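PDB 4YYF: beta-N-acetylhexosaminidase from Mycobacterium smegmatis, which probably hydrolyses terminal non-reducing N-acetyl-D-hexosamine residues from N-acetyl-beta-D-hexosaminides, as a member of glycosyl hydrolase family 3. Local coordinates for residues A[98-103]-A[151-156]; A[138-143]-A[194-199]; A[260-265]-A[299-304]. The protein carries 1 engineered substitution. All coordinates share one frame; numbering follows the deposited sequence.

Interaction 1. Residues A[98-103]-A[151-156]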
loop_
_atom_site.group_PDB
_atom_site.type_symbol
_atom_site.label_atom_id
_atom_site.label_comp_id
_atom_site.label_asym_id
_atom_site.label_seq_id
_atom_site.Cartn_x
_atom_site.Cartn_y
_atom_site.Cartn_z
ATOM N N PRO A 98 -13.658 -11.386 -1.632
ATOM C CA PRO A 98 -13.089 -11.565 -0.292
ATOM C C PRO A 98 -12.518 -10.245 0.245
ATOM O O PRO A 98 -12.154 -9.361 -0.533
ATOM C CB PRO A 98 -11.952 -12.568 -0.524
ATOM C CG PRO A 98 -12.365 -13.353 -1.724
ATOM C CD PRO A 98 -13.113 -12.355 -2.609
ATOM N N LEU A 99 -12.443 -10.122 1.563
ATOM C CA LEU A 99 -11.946 -8.906 2.199
ATOM C C LEU A 99 -10.427 -8.943 2.298
ATOM O O LEU A 99 -9.848 -9.969 2.675
ATOM C CB LEU A 99 -12.536 -8.781 3.610
ATOM C CG LEU A 99 -12.184 -7.554 4.450
ATOM C CD1 LEU A 99 -12.727 -6.298 3.776
ATOM C CD2 LEU A 99 -12.756 -7.699 5.884
ATOM N N ALA A 100 -9.779 -7.837 1.944
ATOM C CA ALA A 100 -8.334 -7.722 2.155
ATOM C C ALA A 100 -8.094 -7.058 3.497
ATOM O O ALA A 100 -8.753 -6.081 3.843
ATOM C CB ALA A 100 -7.668 -6.914 1.035
ATOM N N VAL A 101 -7.152 -7.592 4.263
ATOM C CA VAL A 101 -6.873 -7.073 5.592
ATOM C C VAL A 101 -5.402 -6.699 5.633
ATOM O O VAL A 101 -4.552 -7.569 5.528
ATOM C CB VAL A 101 -7.168 -8.140 6.661
ATOM C CG1 VAL A 101 -6.818 -7.605 8.071
ATOM C CG2 VAL A 101 -8.653 -8.547 6.579
ATOM N N SER A 102 -5.111 -5.408 5.774
ATOM C CA SER A 102 -3.744 -4.920 5.619
ATOM C C SER A 102 -3.221 -4.308 6.907
ATOM O O SER A 102 -3.999 -3.974 7.805
ATOM C CB SER A 102 -3.670 -3.907 4.476
ATOM O OG SER A 102 -4.554 -2.818 4.710
ATOM N N VAL A 103 -1.897 -4.148 6.983
ATOM C CA VAL A 103 -1.233 -3.644 8.175
ATOM C C VAL A 103 0.166 -3.141 7.798
ATOM O O VAL A 103 0.750 -3.604 6.811
ATOM C CB VAL A 103 -1.124 -4.768 9.254
ATOM C CG1 VAL A 103 -0.194 -5.901 8.771
ATOM C CG2 VAL A 103 -0.634 -4.200 10.596
ATOM N N VAL A 151 -4.492 -11.558 8.543
ATOM C CA VAL A 151 -3.904 -10.534 7.678
ATOM C C VAL A 151 -3.664 -11.126 6.287
ATOM O O VAL A 151 -3.201 -12.256 6.181
ATOM C CB VAL A 151 -2.576 -10.020 8.280
ATOM C CG1 VAL A 151 -1.803 -9.156 7.269
ATOM C CG2 VAL A 151 -2.850 -9.244 9.560
ATOM N N THR A 152 -3.981 -10.366 5.236
ATOM C CA THR A 152 -3.709 -10.782 3.849
ATOM C C THR A 152 -2.667 -9.932 3.110
ATOM O O THR A 152 -2.057 -10.379 2.113
ATOM C CB THR A 152 -5.004 -10.871 3.008
ATOM O OG1 THR A 152 -5.559 -9.565 2.794
ATOM C CG2 THR A 152 -6.029 -11.728 3.720
ATOM N N VAL A 153 -2.459 -8.714 3.590
ATOM C CA VAL A 153 -1.552 -7.772 2.940
ATOM C C VAL A 153 -0.660 -7.122 3.982
ATOM O O VAL A 153 -1.159 -6.641 4.994
ATOM C CB VAL A 153 -2.325 -6.634 2.228
ATOM C CG1 VAL A 153 -1.346 -5.636 1.607
ATOM C CG2 VAL A 153 -3.269 -7.181 1.154
ATOM N N ASP A 154 0.651 -7.095 3.738
ATOM C CA ASP A 154 1.566 -6.335 4.593
ATOM C C ASP A 154 2.168 -5.206 3.769
ATOM O O ASP A 154 2.754 -5.450 2.712
ATOM C CB ASP A 154 2.693 -7.238 5.144
ATOM C CG ASP A 154 3.593 -6.526 6.162
ATOM O OD1 ASP A 154 3.309 -5.365 6.545
ATOM O OD2 ASP A 154 4.589 -7.143 6.621
ATOM N N PHE A 155 2.051 -3.974 4.254
ATOM C CA PHE A 155 2.686 -2.850 3.570
ATOM C C PHE A 155 4.170 -2.848 3.898
ATOM O O PHE A 155 4.659 -2.004 4.643
ATOM C CB PHE A 155 2.024 -1.539 3.974
ATOM C CG PHE A 155 0.592 -1.421 3.510
ATOM C CD1 PHE A 155 0.253 -1.711 2.189
ATOM C CD2 PHE A 155 -0.413 -1.052 4.394
ATOM C CE1 PHE A 155 -1.083 -1.599 1.744
ATOM C CE2 PHE A 155 -1.748 -0.945 3.963
ATOM C CZ PHE A 155 -2.072 -1.216 2.629
ATOM N N ALA A 156 4.867 -3.829 3.338
ATOM C CA ALA A 156 6.300 -4.009 3.535
ATOM C C ALA A 156 6.761 -4.928 2.422
ATOM O O ALA A 156 5.971 -5.716 1.913
ATOM C CB ALA A 156 6.565 -4.638 4.924
#

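Interaction 2. Residues A[138-143]-A[194-199]. With ACT (acetate ion), chain E.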
loop_
_atom_site.group_PDB
_atom_site.type_symbol
_atom_site.label_atom_id
_atom_site.label_comp_id
_atom_site.label_asym_id
_atom_site.label_seq_id
_atom_site.Cartn_x
_atom_site.Cartn_y
_atom_site.Cartn_z
ATOM N N ILE A 138 13.065 -14.913 8.629
ATOM C CA ILE A 138 12.359 -14.058 9.576
ATOM C C ILE A 138 11.023 -13.590 8.992
ATOM O O ILE A 138 9.985 -13.641 9.666
ATOM C CB ILE A 138 13.215 -12.852 9.968
ATOM C CG1 ILE A 138 14.380 -13.305 10.849
ATOM C CG2 ILE A 138 12.376 -11.825 10.700
ATOM C CD1 ILE A 138 15.405 -12.206 11.135
ATOM N N ALA A 139 11.048 -13.150 7.733
ATOM C CA ALA A 139 9.846 -12.680 7.054
ATOM C C ALA A 139 8.831 -13.797 6.855
ATOM O O ALA A 139 7.625 -13.583 6.997
ATOM C CB ALA A 139 10.205 -12.045 5.705
ATOM N N LEU A 140 9.319 -14.985 6.515
ATOM C CA LEU A 140 8.457 -16.156 6.395
ATOM C C LEU A 140 7.753 -16.470 7.714
ATOM O O LEU A 140 6.534 -16.638 7.753
ATOM C CB LEU A 140 9.269 -17.379 5.944
ATOM C CG LEU A 140 8.469 -18.686 5.812
ATOM C CD1 LEU A 140 7.319 -18.560 4.795
ATOM C CD2 LEU A 140 9.380 -19.851 5.439
ATOM N N ASP A 141 8.521 -16.570 8.792
ATOM C CA ASP A 141 7.953 -16.846 10.112
ATOM C C ASP A 141 6.918 -15.813 10.517
ATOM O O ASP A 141 5.844 -16.157 11.021
ATOM C CB ASP A 141 9.058 -16.911 11.179
ATOM C CG ASP A 141 9.895 -18.185 11.088
ATOM O OD1 ASP A 141 9.473 -19.152 10.411
ATOM O OD2 ASP A 141 10.979 -18.224 11.709
ATOM N N ARG A 142 7.233 -14.539 10.305
ATOM C CA ARG A 142 6.304 -13.482 10.699
ATOM C C ARG A 142 5.087 -13.398 9.791
ATOM O O ARG A 142 3.987 -13.125 10.250
ATOM C CB ARG A 142 7.022 -12.139 10.809
ATOM C CG ARG A 142 7.994 -12.127 11.982
ATOM C CD ARG A 142 8.844 -10.866 11.993
ATOM N NE ARG A 142 8.121 -9.680 12.456
ATOM C CZ ARG A 142 7.823 -9.447 13.734
ATOM N NH1 ARG A 142 8.133 -10.341 14.664
ATOM N NH2 ARG A 142 7.205 -8.323 14.085
ATOM N N GLY A 143 5.284 -13.661 8.509
ATOM C CA GLY A 143 4.171 -13.778 7.580
ATOM C C GLY A 143 3.153 -14.832 8.001
ATOM O O GLY A 143 1.951 -14.606 7.919
ATOM N N ARG A 194 5.671 -13.371 0.792
ATOM C CA ARG A 194 5.016 -14.030 -0.337
ATOM C C ARG A 194 4.894 -15.538 -0.105
ATOM O O ARG A 194 3.839 -16.136 -0.365
ATOM C CB ARG A 194 5.823 -13.733 -1.631
ATOM C CG ARG A 194 5.452 -14.498 -2.883
ATOM C CD ARG A 194 6.310 -14.010 -4.098
ATOM N NE ARG A 194 6.311 -12.548 -4.111
ATOM C CZ ARG A 194 7.382 -11.771 -3.994
ATOM N NH1 ARG A 194 7.220 -10.455 -3.962
ATOM N NH2 ARG A 194 8.602 -12.296 -3.922
ATOM N N ASP A 195 5.965 -16.168 0.365
ATOM C CA ASP A 195 5.916 -17.619 0.598
ATOM C C ASP A 195 4.998 -18.005 1.768
ATOM O O ASP A 195 4.543 -19.150 1.862
ATOM C CB ASP A 195 7.326 -18.203 0.791
ATOM C CG ASP A 195 8.138 -18.222 -0.499
ATOM O OD1 ASP A 195 7.549 -17.995 -1.574
ATOM O OD2 ASP A 195 9.372 -18.457 -0.444
ATOM N N ALA A 196 4.732 -17.052 2.651
ATOM C CA ALA A 196 3.737 -17.236 3.712
ATOM C C ALA A 196 2.313 -17.041 3.176
ATOM O O ALA A 196 1.334 -17.394 3.838
ATOM C CB ALA A 196 3.990 -16.268 4.870
ATOM N N GLY A 197 2.198 -16.472 1.980
ATOM C CA GLY A 197 0.894 -16.223 1.383
ATOM C C GLY A 197 0.354 -14.839 1.698
ATOM O O GLY A 197 -0.832 -14.557 1.486
ATOM N N VAL A 198 1.236 -13.964 2.176
ATOM C CA VAL A 198 0.886 -12.569 2.437
ATOM C C VAL A 198 1.298 -11.782 1.208
ATOM O O VAL A 198 2.360 -12.042 0.652
ATOM C CB VAL A 198 1.669 -12.018 3.664
ATOM C CG1 VAL A 198 1.422 -10.517 3.850
ATOM C CG2 VAL A 198 1.277 -12.775 4.932
ATOM N N LEU A 199 0.472 -10.829 0.772
ATOM C CA LEU A 199 0.861 -9.972 -0.348
ATOM C C LEU A 199 1.824 -8.894 0.143
ATOM O O LEU A 199 1.441 -8.043 0.943
ATOM C CB LEU A 199 -0.372 -9.291 -0.968
ATOM C CG LEU A 199 -0.055 -8.309 -2.105
ATOM C CD1 LEU A 199 0.464 -9.052 -3.376
ATOM C CD2 LEU A 199 -1.299 -7.466 -2.444
HETATM C C ACT E . 9.784 -13.747 14.265
HETATM O O ACT E . 8.874 -14.593 14.408
HETATM O OXT ACT E . 9.628 -12.677 14.890
HETATM C CH3 ACT E . 10.968 -13.998 13.380
#

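Interaction 3. Residues A[260-265]-A[299-304]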
loop_
_atom_site.group_PDB
_atom_site.type_symbol
_atom_site.label_atom_id
_atom_site.label_comp_id
_atom_site.label_asym_id
_atom_site.label_seq_id
_atom_site.Cartn_x
_atom_site.Cartn_y
_atom_site.Cartn_z
ATOM N N SER A 260 4.759 19.838 -9.217
ATOM C CA SER A 260 4.371 20.175 -7.850
ATOM C C SER A 260 3.258 19.265 -7.326
ATOM O O SER A 260 2.726 19.486 -6.236
ATOM C CB SER A 260 3.984 21.659 -7.738
ATOM O OG SER A 260 2.912 21.998 -8.597
ATOM N N ASP A 261 2.921 18.234 -8.093
ATOM C CA ASP A 261 1.894 17.292 -7.660
ATOM C C ASP A 261 2.515 16.206 -6.798
ATOM O O ASP A 261 3.616 15.731 -7.089
ATOM C CB ASP A 261 1.209 16.632 -8.857
ATOM C CG ASP A 261 0.384 17.603 -9.676
ATOM O OD1 ASP A 261 -0.102 18.608 -9.125
ATOM O OD2 ASP A 261 0.217 17.347 -10.883
ATOM N N PRO A 262 1.810 15.794 -5.738
ATOM C CA PRO A 262 2.280 14.618 -4.998
ATOM C C PRO A 262 2.335 13.417 -5.941
ATOM O O PRO A 262 1.481 13.300 -6.821
ATOM C CB PRO A 262 1.192 14.416 -3.938
ATOM C CG PRO A 262 0.562 15.784 -3.783
ATOM C CD PRO A 262 0.565 16.346 -5.179
ATOM N N ALA A 263 3.319 12.539 -5.780
ATOM C CA ALA A 263 3.510 11.487 -6.778
ATOM C C ALA A 263 2.277 10.582 -6.884
ATOM O O ALA A 263 1.890 10.179 -7.973
ATOM C CB ALA A 263 4.779 10.679 -6.485
ATOM N N SER A 264 1.650 10.295 -5.744
ATOM C CA SER A 264 0.430 9.491 -5.691
ATOM C C SER A 264 -0.738 10.046 -6.515
ATOM O O SER A 264 -1.668 9.300 -6.865
ATOM C CB SER A 264 -0.015 9.341 -4.235
ATOM O OG SER A 264 -0.111 10.619 -3.624
ATOM N N LEU A 265 -0.700 11.343 -6.807
ATOM C CA LEU A 265 -1.799 12.011 -7.519
ATOM C C LEU A 265 -1.408 12.474 -8.923
ATOM O O LEU A 265 -2.114 13.268 -9.545
ATOM C CB LEU A 265 -2.313 13.214 -6.713
ATOM C CG LEU A 265 -2.671 12.979 -5.243
ATOM C CD1 LEU A 265 -3.319 14.234 -4.651
ATOM C CD2 LEU A 265 -3.577 11.769 -5.050
ATOM N N ASN A 299 -3.367 16.243 2.663
ATOM C CA ASN A 299 -4.573 16.841 3.242
ATOM C C ASN A 299 -4.549 18.363 3.315
ATOM O O ASN A 299 -5.592 19.007 3.481
ATOM C CB ASN A 299 -5.001 16.155 4.566
ATOM C CG ASN A 299 -4.127 16.523 5.760
ATOM O OD1 ASN A 299 -3.503 17.577 5.798
ATOM N ND2 ASN A 299 -4.130 15.662 6.772
ATOM N N GLN A 300 -3.365 18.943 3.151
ATOM C CA GLN A 300 -3.252 20.397 3.121
ATOM C C GLN A 300 -3.691 20.961 1.775
ATOM O O GLN A 300 -3.859 22.170 1.628
ATOM C CB GLN A 300 -1.817 20.835 3.414
ATOM C CG GLN A 300 -1.408 20.655 4.858
ATOM C CD GLN A 300 0.089 20.798 5.050
ATOM O OE1 GLN A 300 0.803 21.249 4.149
ATOM N NE2 GLN A 300 0.575 20.410 6.225
ATOM N N ARG A 301 -3.871 20.083 0.797
ATOM C CA ARG A 301 -4.242 20.521 -0.539
ATOM C C ARG A 301 -5.596 19.955 -0.976
ATOM O O ARG A 301 -6.335 20.602 -1.710
ATOM C CB ARG A 301 -3.130 20.151 -1.533
ATOM C CG ARG A 301 -1.771 20.722 -1.133
ATOM C CD ARG A 301 -0.625 20.188 -1.978
ATOM N NE ARG A 301 -0.779 20.504 -3.395
ATOM C CZ ARG A 301 0.176 20.338 -4.307
ATOM N NH1 ARG A 301 1.366 19.871 -3.948
ATOM N NH2 ARG A 301 -0.060 20.641 -5.574
ATOM N N TYR A 302 -5.917 18.754 -0.509
ATOM C CA TYR A 302 -7.119 18.052 -0.959
ATOM C C TYR A 302 -7.826 17.350 0.191
ATOM O O TYR A 302 -7.173 16.705 1.018
ATOM C CB TYR A 302 -6.757 17.008 -2.026
ATOM C CG TYR A 302 -5.850 17.541 -3.114
ATOM C CD1 TYR A 302 -6.325 18.425 -4.068
ATOM C CD2 TYR A 302 -4.516 17.164 -3.179
ATOM C CE1 TYR A 302 -5.491 18.922 -5.058
ATOM C CE2 TYR A 302 -3.674 17.654 -4.168
ATOM C CZ TYR A 302 -4.168 18.527 -5.104
ATOM O OH TYR A 302 -3.329 19.013 -6.088
ATOM N N GLY A 303 -9.158 17.452 0.224
ATOM C CA GLY A 303 -9.966 16.672 1.152
ATOM C C GLY A 303 -9.963 15.219 0.729
ATOM O O GLY A 303 -9.486 14.895 -0.367
ATOM N N VAL A 304 -10.494 14.334 1.566
ATOM C CA VAL A 304 -10.407 12.902 1.269
ATOM C C VAL A 304 -11.041 12.492 -0.069
ATOM O O VAL A 304 -10.407 11.810 -0.878
ATOM C CB VAL A 304 -10.995 12.039 2.394
ATOM C CG1 VAL A 304 -10.817 10.557 2.043
ATOM C CG2 VAL A 304 -10.317 12.346 3.705
HETATM O O HOH W 1 -1.866 17.379 -7.472
#

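Interaction 1. Residues A[98-103]-A[151-156]
Val101 and Val103 present their backbone polar atoms to residues 151-156, and backbone hydrogen bonds join the two segments of this buried contact. Val101 O accepts twice: from Thr152 N at 2.9 Å, in the carbonyl plane, and from Val153 N at 3.1 Å, with that donor 36° above the plane. Phe155 N reaches Val103 O at 2.9 Å in a nearly straight bond (172° at the hydrogen), while the bond from Val103 N to Val153 O is weak.

One side chain adds to these backbone bonds. Thr152 OG1 sits between its own backbone N and carbonyl carbon (chi1 68°), which turns the hydroxyl toward the neighbouring strand, where it accepts from Val101 N at 2.9 Å. Val101 is thus gripped through both its N-H and its carbonyl. Asp154 OD1 and Val103 O, 3.1 Å apart, are both acceptors and not bonded to each other; OD1 accepts from Glu105 N.

Side-chain packing lines the flanks. Val103 CG1 meets Val151 CG1 at 3.9 Å, the two side chains crossing at about a right angle, and Ser102 CB and OG make van der Waals contact with CE2 and CZ of Phe155, OG lying 3.5 Å from CE2.

With strand 70-73 beyond 100-107 and strand 199-205 beyond 153-154, all parallel, this is the strand pairing of a TIM-barrel wall, the catalytic-domain fold of family 3 glycosidases.

Interaction 2. Residues A[138-143]-A[194-199]
A Schellman motif ends helix 179-196, and its last turn packs against helix 132-148 at Gly143. Gly197 leaves the helix with positive phi (92°), and its N still bonds back to Arg194 O at 2.9 Å. Ala196, just before the turn, points its methyl at the other helix: CB lies 3.5 Å from Gly143 C, and the CA atoms of Ala196 and Gly143 are 5.2 Å apart. Gly143 has no side chain, and the methyl of Ala196 packs directly on its backbone, with Gly143 CA 3.7 Å from Ala196 CB.

Two branched side chains flank this point. Leu140 extends CG away from its backbone N (chi1 179°), which carries CD1 across to the end of the other helix, 3.7 Å from Ala196 N and beside Asp195 CB. Past the turn, Val198 brings CG2 to 3.6 Å from Gly143 O. No hydrogen bond joins the two segments, so the contact rests on packing.

Arg142 faces another way. Its chain bends at chi3, and Arg142 NH1 donates to OXT of an acetate ion, probably from the crystallisation liquor, at 2.8 Å; the oxygen lies at the guanidinium edge. NH1 is also bonded to Gly118 O, Lys145 also binds the acetate, and Arg142 NH2 forms a salt bridge with Glu105.

Arg147, one turn beyond Gly143 on helix 132-148, hydrogen-bonds Ala196 O, adding a polar tie between the helices. From here the chain passes through Val198, which touches Asp154, into strand 199-205 beside strand 153-154.

Interaction 3. Residues A[260-265]-A[299-304]
The guanidinium of Arg301 has Pro262 CD over one face, 3.7 Å above the plane and offset toward the rim, and the carbonyl of Ser260 at its edge. The Tyr302 ring in turn carries Arg301 CB 3.6 Å above one face, while Leu265 CD1 approaches it obliquely, 3.5 Å from CE2. These groups join two loops of the TIM-barrel domain, one following strand 246-249 and the other lying between helices 296-299 and 304-314.

Ser260 O is the polar focus. Arg301 NH1 donates to it at 2.7 Å, nearly in line with the carbonyl (C=O...N 175°) and only 6° out of the guanidinium plane; NH2 adds a weak bond to the same oxygen. The bend at chi3 (60°) turns the end of the arginine chain toward this carbonyl.

Leu265 and Tyr302 slide past each other in opposite directions. Ile298 of helix 296-299 touches both Pro262 and Leu265, and Tyr302 rests on Ala307 and Arg310.

Asp261 and Arg301 are near but form no salt bridge. Instead, a water joins the carboxylate to the tyrosine, lying 2.6 Å from Tyr302 OH and weakly bonded to Asp261 OD1.

How the interactions relate
Interactions 1 and 2 are directly joined, with centres 12 Å apart and segments that alternate along the chain. Helix 132-148 leads into strand 153-154, and helix 179-196 leads through its turn into strand 199-205. The join is strand pairing: Thr152 O lies 2.9 Å from Leu199 N, and Asp154 N lies 3.1 Å from Leu199 O, both probable hydrogen bonds. Glu105 has a partner in each. Interaction 3 stands apart, its nearest atoms about 13 Å from interaction 1 and about 17 Å from interaction 2, across the chain's centre from the latter. The Leu265 side chain is about 13 Å from the bound sodium ion, whose site includes Ala347 and Ser351.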